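Local atomic coordinates of 5'-tyrosyl-DNA phosphodiesterase (PDB entry 4FVA), a protein that belongs to the endonuclease/exonuclease/phosphatase family, with a DNase I-like fold, and carries a bound magnesium ion. Residues V36-I39 / V40-N44. Numbering follows the deposited sequence.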
loop_
_atom_site.group_PDB
_atom_site.type_symbol
_atom_site.label_atom_id
_atom_site.label_comp_id
_atom_site.label_asym_id
_atom_site.label_seq_id
_atom_site.Cartn_x
_atom_site.Cartn_y
_atom_site.Cartn_z
ATOM N N VAL A 36 9.927 1.383 -11.307
ATOM C CA VAL A 36 8.863 1.742 -10.380
ATOM C C VAL A 36 8.438 3.203 -10.597
ATOM O O VAL A 36 7.259 3.495 -10.744
ATOM C CB VAL A 36 9.276 1.533 -8.899
ATOM C CG1 VAL A 36 8.251 2.187 -7.965
ATOM C CG2 VAL A 36 9.403 0.028 -8.576
ATOM N N ALA A 37 9.398 4.117 -10.621
ATOM C CA ALA A 37 9.057 5.523 -10.797
ATOM C C ALA A 37 8.377 5.743 -12.147
ATOM O O ALA A 37 7.436 6.529 -12.255
ATOM C CB ALA A 37 10.290 6.407 -10.645
ATOM N N HIS A 38 8.851 5.031 -13.163
ATOM C CA HIS A 38 8.259 5.097 -14.491
ATOM C C HIS A 38 6.781 4.702 -14.488
ATOM O O HIS A 38 5.927 5.404 -15.053
ATOM C CB HIS A 38 9.038 4.189 -15.444
ATOM C CG HIS A 38 8.686 4.376 -16.883
ATOM N ND1 HIS A 38 7.645 3.704 -17.491
ATOM C CD2 HIS A 38 9.242 5.155 -17.843
ATOM C CE1 HIS A 38 7.573 4.069 -18.759
ATOM N NE2 HIS A 38 8.533 4.945 -18.997
ATOM N N ILE A 39 6.481 3.583 -13.840
ATOM C CA ILE A 39 5.116 3.072 -13.791
ATOM C C ILE A 39 4.194 4.015 -13.010
ATOM O O ILE A 39 3.055 4.268 -13.418
ATOM C CB ILE A 39 5.085 1.623 -13.215
ATOM C CG1 ILE A 39 5.547 0.634 -14.293
ATOM C CG2 ILE A 39 3.683 1.265 -12.739
ATOM C CD1 ILE A 39 6.170 -0.640 -13.754
ATOM N N VAL A 40 4.701 4.543 -11.903
ATOM C CA VAL A 40 3.975 5.535 -11.112
ATOM C C VAL A 40 3.560 6.740 -11.975
ATOM O O VAL A 40 2.412 7.160 -11.951
ATOM C CB VAL A 40 4.813 6.035 -9.894
ATOM C CG1 VAL A 40 4.123 7.229 -9.204
ATOM C CG2 VAL A 40 5.052 4.908 -8.900
ATOM N N LYS A 41 4.495 7.261 -12.764
ATOM C CA LYS A 41 4.207 8.414 -13.625
ATOM C C LYS A 41 3.152 8.084 -14.682
ATOM O O LYS A 41 2.444 8.971 -15.151
ATOM C CB LYS A 41 5.481 8.923 -14.298
ATOM C CG LYS A 41 6.477 9.614 -13.346
ATOM C CD LYS A 41 7.741 9.934 -14.131
ATOM C CE LYS A 41 8.984 9.817 -13.286
ATOM N NZ LYS A 41 10.173 10.297 -14.063
ATOM N N ASN A 42 3.081 6.820 -15.095
ATOM C CA ASN A 42 2.081 6.396 -16.086
ATOM C C ASN A 42 0.695 6.067 -15.515
ATOM O O ASN A 42 -0.325 6.347 -16.144
ATOM C CB ASN A 42 2.612 5.248 -16.941
ATOM C CG ASN A 42 3.585 5.726 -17.995
ATOM O OD1 ASN A 42 3.182 6.103 -19.115
ATOM N ND2 ASN A 42 4.870 5.754 -17.642
ATOM N N VAL A 43 0.664 5.451 -14.340
ATOM C CA VAL A 43 -0.596 5.192 -13.656
ATOM C C VAL A 43 -1.084 6.489 -13.034
ATOM O O VAL A 43 -2.283 6.712 -12.937
ATOM C CB VAL A 43 -0.439 4.108 -12.559
ATOM C CG1 VAL A 43 -1.739 3.953 -11.784
ATOM C CG2 VAL A 43 -0.022 2.774 -13.183
ATOM N N ASN A 44 -0.142 7.318 -12.572
ATOM C CA ASN A 44 -0.461 8.647 -12.069
ATOM C C ASN A 44 -1.501 8.650 -10.953
ATOM O O ASN A 44 -2.489 9.366 -11.033
ATOM C CB ASN A 44 -0.927 9.538 -13.245
ATOM C CG ASN A 44 -0.804 11.035 -12.953
ATOM O OD1 ASN A 44 0.016 11.468 -12.137
ATOM N ND2 ASN A 44 -1.622 11.835 -13.639
#
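The side chain of Asn42 reaches back one turn in helix 29-43 to meet His38, which its backbone N also bonds. Its CB lies beside the carbonyl oxygens of His38 and Ile39. CG is set anti to the carbonyl carbon of Asn42 itself (chi1 -77°), a turn that carries the amide back along the helix toward His38. At the tip, Asn42 ND2 donates a hydrogen bond of 2.8 Å to His38 O, which lies close to the amide plane, although the nitrogen stands well above the plane of that carbonyl. His38 O also accepts the longer helical bond from Asn42 N, at 3.2 Å, from the other face of the carbonyl plane, so two donors of one residue grip it. Asn42 ND2 also sits over a face of the imidazole, 3.4 Å from His38 CE1, with ring and amide planes 32° apart; its approach to His38 ND1 is not a hydrogen bond.

The backbone bonds around this pair are mostly i to i+4 links, such as Val43 N to Ile39 O at 2.8 Å; Asn42 N also gives a weak bond to Ile39 O. On the side that faces strand 13-20, Ile39 and Val43 lie side by side, Ile39 CG2 being 4.0 Å from Val43 CG2, while Val36 CG1 and Val40 CG2 meet more loosely at 4.3 Å. Asn44, with positive phi, ends the helix; its N still bonds Val40 O.

This end of the helix is two-sided: His38, Lys41 and Asn42 are exposed, whereas Val36 and Ile39 pack on Trp19 and Val43 on Met17, both of strand 13-20, and Val40 reaches Tyr68 of strand 68-72. It forms the crossover of the beta-alpha-beta unit between strands 13-20 and 47-53, which pair in parallel in one sheet.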